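Local atomic coordinates of fiber protein (Human adenovirus 14, PDB entry 3F0Y), a protein that forms the trimeric knob at the end of the adenovirus fiber and probably attaches the virus to receptors on the host cell, CD46 among the candidates. Residues A[100-103]-A[104-107]; A[163-166]-A[167-171]; A[86-90]-A[91-95]. All blocks are in the same frame, centred on the assembly; numbering follows the deposited sequence.

Contact 1 (A[100-103]-A[104-107]); sequences NHKS and GQNM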
loop_
_atom_site.group_PDB
_atom_site.type_symbol
_atom_site.label_atom_id
_atom_site.label_comp_id
_atom_site.label_asym_id
_atom_site.label_seq_id
_atom_site.Cartn_x
_atom_site.Cartn_y
_atom_site.Cartn_z
ATOM N N ASN A 100 -13.463 12.539 -13.312
ATOM C CA ASN A 100 -12.955 13.899 -13.428
ATOM C C ASN A 100 -12.082 14.216 -12.217
ATOM O O ASN A 100 -11.865 13.358 -11.358
ATOM C CB ASN A 100 -14.110 14.899 -13.568
ATOM C CG ASN A 100 -13.736 16.116 -14.407
ATOM O OD1 ASN A 100 -12.789 16.836 -14.089
ATOM N ND2 ASN A 100 -14.483 16.350 -15.477
ATOM N N HIS A 101 -11.574 15.442 -12.156
ATOM C CA HIS A 101 -10.667 15.850 -11.090
ATOM C C HIS A 101 -11.377 16.087 -9.764
ATOM O O HIS A 101 -12.606 16.069 -9.689
ATOM C CB HIS A 101 -9.903 17.106 -11.512
ATOM C CG HIS A 101 -8.957 16.876 -12.646
ATOM N ND1 HIS A 101 -8.034 15.853 -12.642
ATOM C CD2 HIS A 101 -8.781 17.537 -13.813
ATOM C CE1 HIS A 101 -7.334 15.891 -13.760
ATOM N NE2 HIS A 101 -7.767 16.904 -14.487
ATOM N N LYS A 102 -10.583 16.295 -8.717
ATOM C CA LYS A 102 -11.108 16.586 -7.389
ATOM C C LYS A 102 -11.741 17.973 -7.352
ATOM O O LYS A 102 -11.165 18.943 -7.839
ATOM C CB LYS A 102 -10.000 16.492 -6.334
ATOM C CG LYS A 102 -10.473 16.745 -4.906
ATOM C CD LYS A 102 -9.346 16.573 -3.902
ATOM C CE LYS A 102 -9.679 17.220 -2.562
ATOM N NZ LYS A 102 -10.854 16.597 -1.896
ATOM N N SER A 103 -12.937 18.043 -6.782
ATOM C CA SER A 103 -13.602 19.308 -6.494
ATOM C C SER A 103 -14.334 19.136 -5.173
ATOM O O SER A 103 -15.511 18.777 -5.141
ATOM C CB SER A 103 -14.573 19.680 -7.615
ATOM O OG SER A 103 -15.265 20.876 -7.305
ATOM N N GLY A 104 -13.617 19.372 -4.079
ATOM C CA GLY A 104 -14.107 19.011 -2.757
ATOM C C GLY A 104 -14.258 17.500 -2.667
ATOM O O GLY A 104 -13.342 16.757 -3.029
ATOM N N GLN A 105 -15.423 17.045 -2.211
ATOM C CA GLN A 105 -15.724 15.613 -2.120
ATOM C C GLN A 105 -16.357 15.069 -3.402
ATOM O O GLN A 105 -16.740 13.897 -3.461
ATOM C CB GLN A 105 -16.657 15.348 -0.935
ATOM C CG GLN A 105 -16.087 15.779 0.408
ATOM C CD GLN A 105 -14.844 15.000 0.788
ATOM O OE1 GLN A 105 -13.777 15.577 0.999
ATOM N NE2 GLN A 105 -14.972 13.683 0.866
ATOM N N ASN A 106 -16.449 15.915 -4.425
ATOM C CA ASN A 106 -17.126 15.577 -5.670
ATOM C C ASN A 106 -16.178 15.646 -6.853
ATOM O O ASN A 106 -15.019 16.036 -6.710
ATOM C CB ASN A 106 -18.290 16.544 -5.897
ATOM C CG ASN A 106 -19.218 16.626 -4.705
ATOM O OD1 ASN A 106 -19.554 15.612 -4.092
ATOM N ND2 ASN A 106 -19.641 17.840 -4.370
ATOM N N MET A 107 -16.681 15.264 -8.022
ATOM C CA MET A 107 -15.934 15.407 -9.264
ATOM C C MET A 107 -16.027 16.844 -9.762
ATOM O O MET A 107 -17.044 17.512 -9.567
ATOM C CB MET A 107 -16.498 14.482 -10.339
ATOM C CG MET A 107 -16.377 13.010 -10.027
ATOM S SD MET A 107 -17.014 12.003 -11.376
ATOM C CE MET A 107 -18.774 12.278 -11.190
#

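Contact 2 (A[163-166]-A[167-171]); sequences RAIR and ADTSY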
loop_
_atom_site.group_PDB
_atom_site.type_symbol
_atom_site.label_atom_id
_atom_site.label_comp_id
_atom_site.label_asym_id
_atom_site.label_seq_id
_atom_site.Cartn_x
_atom_site.Cartn_y
_atom_site.Cartn_z
ATOM N N ARG A 163 -5.543 -7.039 -23.039
ATOM C CA ARG A 163 -6.428 -7.317 -24.164
ATOM C C ARG A 163 -7.495 -6.228 -24.316
ATOM O O ARG A 163 -8.141 -5.832 -23.347
ATOM C CB ARG A 163 -7.021 -8.733 -24.029
ATOM C CG ARG A 163 -8.512 -8.847 -23.744
ATOM C CD ARG A 163 -8.907 -10.303 -23.492
ATOM N NE ARG A 163 -9.191 -10.551 -22.078
ATOM C CZ ARG A 163 -10.367 -10.334 -21.488
ATOM N NH1 ARG A 163 -11.403 -9.862 -22.176
ATOM N NH2 ARG A 163 -10.511 -10.592 -20.194
ATOM N N ALA A 164 -7.637 -5.721 -25.537
ATOM C CA ALA A 164 -8.644 -4.711 -25.853
ATOM C C ALA A 164 -9.881 -5.398 -26.414
ATOM O O ALA A 164 -9.788 -6.494 -26.966
ATOM C CB ALA A 164 -8.092 -3.711 -26.856
ATOM N N ILE A 165 -11.037 -4.753 -26.266
ATOM C CA ILE A 165 -12.306 -5.304 -26.758
ATOM C C ILE A 165 -12.857 -4.556 -27.979
ATOM O O ILE A 165 -13.779 -5.039 -28.638
ATOM C CB ILE A 165 -13.387 -5.341 -25.645
ATOM C CG1 ILE A 165 -13.709 -3.935 -25.122
ATOM C CG2 ILE A 165 -12.931 -6.233 -24.499
ATOM C CD1 ILE A 165 -14.936 -3.895 -24.238
ATOM N N ARG A 166 -12.300 -3.380 -28.264
ATOM C CA ARG A 166 -12.711 -2.578 -29.414
ATOM C C ARG A 166 -11.531 -1.722 -29.873
ATOM O O ARG A 166 -10.618 -1.442 -29.090
ATOM C CB ARG A 166 -13.916 -1.705 -29.045
ATOM C CG ARG A 166 -14.763 -1.269 -30.237
ATOM C CD ARG A 166 -16.125 -0.729 -29.812
ATOM N NE ARG A 166 -16.032 0.547 -29.103
ATOM C CZ ARG A 166 -17.072 1.271 -28.690
ATOM N NH1 ARG A 166 -18.315 0.862 -28.905
ATOM N NH2 ARG A 166 -16.869 2.420 -28.058
ATOM N N ALA A 167 -11.558 -1.307 -31.140
ATOM C CA ALA A 167 -10.437 -0.582 -31.756
ATOM C C ALA A 167 -10.041 0.694 -31.008
ATOM O O ALA A 167 -8.864 1.060 -30.980
ATOM C CB ALA A 167 -10.756 -0.254 -33.213
ATOM N N ASP A 168 -11.020 1.360 -30.404
ATOM C CA ASP A 168 -10.776 2.615 -29.690
ATOM C C ASP A 168 -10.428 2.433 -28.208
ATOM O O ASP A 168 -10.284 3.418 -27.491
ATOM C CB ASP A 168 -11.984 3.553 -29.829
ATOM C CG ASP A 168 -13.248 2.978 -29.218
ATOM O OD1 ASP A 168 -13.296 1.749 -28.999
ATOM O OD2 ASP A 168 -14.192 3.753 -28.960
ATOM N N THR A 169 -10.299 1.186 -27.754
ATOM C CA THR A 169 -9.912 0.906 -26.371
ATOM C C THR A 169 -8.388 0.859 -26.258
ATOM O O THR A 169 -7.766 -0.162 -26.558
ATOM C CB THR A 169 -10.517 -0.420 -25.870
ATOM O OG1 THR A 169 -11.948 -0.345 -25.926
ATOM C CG2 THR A 169 -10.088 -0.694 -24.438
ATOM N N SER A 170 -7.799 1.971 -25.824
ATOM C CA SER A 170 -6.344 2.106 -25.743
ATOM C C SER A 170 -5.777 1.699 -24.383
ATOM O O SER A 170 -4.602 1.345 -24.288
ATOM C CB SER A 170 -5.931 3.547 -26.052
ATOM O OG SER A 170 -6.368 3.935 -27.342
ATOM N N TYR A 171 -6.598 1.777 -23.335
ATOM C CA TYR A 171 -6.179 1.392 -21.985
ATOM C C TYR A 171 -7.288 0.645 -21.261
ATOM O O TYR A 171 -8.471 0.929 -21.464
ATOM C CB TYR A 171 -5.772 2.624 -21.173
ATOM C CG TYR A 171 -4.775 3.503 -21.888
ATOM C CD1 TYR A 171 -5.194 4.617 -22.610
ATOM C CD2 TYR A 171 -3.417 3.205 -21.864
ATOM C CE1 TYR A 171 -4.283 5.422 -23.276
ATOM C CE2 TYR A 171 -2.500 4.002 -22.529
ATOM C CZ TYR A 171 -2.937 5.107 -23.234
ATOM O OH TYR A 171 -2.024 5.894 -23.892
#

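Contact 3 (A[86-90]-A[91-95]); sequences GNLLT and SLSSL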
loop_
_atom_site.group_PDB
_atom_site.type_symbol
_atom_site.label_atom_id
_atom_site.label_comp_id
_atom_site.label_asym_id
_atom_site.label_seq_id
_atom_site.Cartn_x
_atom_site.Cartn_y
_atom_site.Cartn_z
ATOM N N GLY A 86 -7.256 8.875 -22.822
ATOM C CA GLY A 86 -7.402 8.532 -21.407
ATOM C C GLY A 86 -8.798 8.752 -20.846
ATOM O O GLY A 86 -8.996 8.712 -19.630
ATOM N N ASN A 87 -9.772 8.973 -21.728
ATOM C CA ASN A 87 -11.152 9.200 -21.316
ATOM C C ASN A 87 -11.942 7.897 -21.275
ATOM O O ASN A 87 -11.842 7.071 -22.187
ATOM C CB ASN A 87 -11.833 10.199 -22.255
ATOM C CG ASN A 87 -11.274 11.602 -22.117
ATOM O OD1 ASN A 87 -11.076 12.096 -21.006
ATOM N ND2 ASN A 87 -11.021 12.255 -23.246
ATOM N N LEU A 88 -12.732 7.731 -20.217
ATOM C CA LEU A 88 -13.513 6.516 -20.000
ATOM C C LEU A 88 -14.539 6.301 -21.111
ATOM O O LEU A 88 -15.266 7.224 -21.479
ATOM C CB LEU A 88 -14.229 6.593 -18.647
ATOM C CG LEU A 88 -15.074 5.389 -18.220
ATOM C CD1 LEU A 88 -14.196 4.169 -17.993
ATOM C CD2 LEU A 88 -15.870 5.721 -16.968
ATOM N N LEU A 89 -14.577 5.080 -21.641
ATOM C CA LEU A 89 -15.594 4.673 -22.608
ATOM C C LEU A 89 -16.735 4.009 -21.843
ATOM O O LEU A 89 -16.688 2.812 -21.556
ATOM C CB LEU A 89 -14.995 3.718 -23.645
ATOM C CG LEU A 89 -13.930 4.334 -24.560
ATOM C CD1 LEU A 89 -13.127 3.259 -25.280
ATOM C CD2 LEU A 89 -14.566 5.292 -25.562
ATOM N N THR A 90 -17.755 4.799 -21.511
ATOM C CA THR A 90 -18.814 4.369 -20.593
ATOM C C THR A 90 -19.671 3.225 -21.133
ATOM O O THR A 90 -20.146 2.391 -20.363
ATOM C CB THR A 90 -19.750 5.539 -20.214
ATOM O OG1 THR A 90 -20.379 6.057 -21.393
ATOM C CG2 THR A 90 -18.973 6.651 -19.519
ATOM N N SER A 91 -19.870 3.192 -22.450
ATOM C CA SER A 91 -20.676 2.143 -23.082
ATOM C C SER A 91 -20.036 0.759 -22.942
ATOM O O SER A 91 -20.740 -0.235 -22.771
ATOM C CB SER A 91 -20.911 2.461 -24.561
ATOM O OG SER A 91 -19.687 2.520 -25.272
ATOM N N LEU A 92 -18.709 0.701 -23.016
ATOM C CA LEU A 92 -17.976 -0.561 -22.879
ATOM C C LEU A 92 -17.671 -0.915 -21.423
ATOM O O LEU A 92 -17.454 -2.086 -21.102
ATOM C CB LEU A 92 -16.657 -0.498 -23.650
ATOM C CG LEU A 92 -16.728 -0.282 -25.161
ATOM C CD1 LEU A 92 -15.333 -0.020 -25.705
ATOM C CD2 LEU A 92 -17.366 -1.479 -25.856
ATOM N N SER A 93 -17.648 0.091 -20.553
ATOM C CA SER A 93 -17.156 -0.075 -19.188
ATOM C C SER A 93 -18.268 -0.333 -18.183
ATOM O O SER A 93 -19.429 -0.004 -18.424
ATOM C CB SER A 93 -16.373 1.169 -18.764
ATOM O OG SER A 93 -15.293 1.407 -19.643
ATOM N N SER A 94 -17.893 -0.928 -17.052
ATOM C CA SER A 94 -18.808 -1.127 -15.934
ATOM C C SER A 94 -19.216 0.219 -15.343
ATOM O O SER A 94 -20.388 0.440 -15.032
ATOM C CB SER A 94 -18.149 -1.990 -14.857
ATOM O OG SER A 94 -17.615 -3.174 -15.420
ATOM N N LEU A 95 -18.236 1.110 -15.193
ATOM C CA LEU A 95 -18.473 2.472 -14.725
ATOM C C LEU A 95 -19.116 3.283 -15.846
ATOM O O LEU A 95 -18.570 3.365 -16.946
ATOM C CB LEU A 95 -17.156 3.122 -14.293
ATOM C CG LEU A 95 -17.205 4.550 -13.738
ATOM C CD1 LEU A 95 -18.042 4.632 -12.472
ATOM C CD2 LEU A 95 -15.790 5.053 -13.483
#

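Contact 1 (A[100-103]-A[104-107])
Ser103 and Asn106 pair backbone to backbone as the closing, hydrogen-bonded pair of a tight antiparallel hairpin, with strands 102-103 and 106-107 joined by a type II' beta turn that has Gly104 and Gln105 at its corners. Ser103 N donates to Asn106 O at 2.9 Å, and Asn106 N returns a bond to Ser103 O at 3.1 Å. Gly104 takes the positive phi (64°) that the first corner of a type II' turn requires. One step back, Lys102 and Met107 form a non-hydrogen-bonded pair, where Met107 CA lies 3.4 Å from His101 O in a CA-H...O contact.

Lys102 bridges the turn with its side chain. It runs extended with CG anti to the backbone N (chi1 -178°) and bends only at its last torsion, which carries NZ back over the turn to Gly104 O, 2.7 Å away from Lys102 NZ. The ammonium approaches from above the carbonyl plane. Its second partner is Asp207 of a second subunit, so this one cation ties the hairpin's corner to the trimer interface.

The Ser103 and Asn106 side chains leave the same face of the sheet. Asn106 O has a further donor in Trp18 NE1. Farther from the corner, Asn100 and Met107 meet by their CB atoms, 4.0 Å apart. His101 points away from the hairpin partner, and its ring is held by Thr16 O at ND1 and Thr113 N at NE2. Asn100 folds its amide back on the chain: its OD1 receives His101 N at 2.7 Å, in the carbonyl plane and on a lone pair, while its ND2 reaches Gly110 O.

Contact 2 (A[163-166]-A[167-171])
Arg166 and Asp168 lock a surface loop by a salt bridge that spans a single intervening residue, and the Arg166 side chain can be read outward atom by atom. Its CB already lies 3.5 Å from Asp168 OD1, and CG lies beside Ala167 N and the same oxygen. CD continues beside that carboxylate oxygen before the chain bends at chi3 (69°), a bend that brings the guanidinium round to Asp168. Arg166 NE then donates to Asp168 OD1 at 3.0 Å, nearly straight and in the guanidinium plane, and Arg166 NH2 donates to Asp168 OD2 at 3.1 Å along a more bent path. The grip is thus side-on and bidentate, one nitrogen to each oxygen, both met on their syn sides, although the two planes are twisted 43° apart. Asp168 presents its carboxylate by setting CG between its own backbone N and carbonyl carbon.

Behind this pair the backbone closes up: Thr169 N donates to Arg166 O at 3.0 Å. The CB bond of Thr169 points toward the preceding residues, and CB rests against Arg166 O. Thr169 OG1 is buried without a polar partner in the model, with Ile165 CG1 4.1 Å away. Ala164 CB approaches Thr169 O at 3.6 Å. Ile165 and Thr169 also touch Phe81 of strand 73-82, and Ser170 and Tyr171 both pair with Phe82 in a classic beta bulge. At the centre is a type I beta turn from Arg166 to Thr169, with a local salt bridge across it, in the loop linking strands 151-160 and 171-180 of the knob.

Contact 3 (A[86-90]-A[91-95])
Leu88 and Leu95 cross at about a right angle, whereas Leu89 and Leu92 lie side by side and point the same way, and both pairs belong to a compact turn in the knob loop that follows strand 73-82. In the crossed pair the methyls do the touching, CD2 of Leu88 against CD2 of Leu95 at 3.5 Å. Both leucines carry CG anti to the backbone N, and the CD2 branches meet. In the parallel pair Leu89 CD1 meets Leu92 CD1 at 4.0 Å. Leu88 also reaches Phe82 of the strand, and Leu95 reaches Leu80, so the crossed leucines are covered from the sheet.

Between the pairs the chain curls with helix-like angles at Thr90, Ser91 and Leu92, though no regular helix forms. Leu89 O is the acceptor at the centre, taking weak bonds from Leu92 N and from Ser93 N. Thr90 O and Ser93 O both accept from Lys96 NZ. The firmer hold comes from Ser93, whose hydroxyl lies beside Leu88 CD1 and also bonds with Phe81 N: Ser93 OG donates to Leu89 O at 2.8 Å, from above the carbonyl plane.

Contacts 2 and 3 form one continuous patch, whereas contact 1 stands apart. The centres of contacts 2 and 3 are 11 Å apart, and the loops pack directly: Leu92 CD1 lies 3.4 Å from Thr169 OG1 and 3.5 Å from Arg166 NE, so a leucine of the earlier turn covers the salt-bridged one. Both lean on strand 73-82 through Phe81. Contact 1 lies 18 Å from contact 3 and 27 Å from contact 2 between centres, with nearest atoms about 7 and 14 Å away. The hairpin alone among the three meets another subunit; no other chain of the trimer touches contacts 2 and 3.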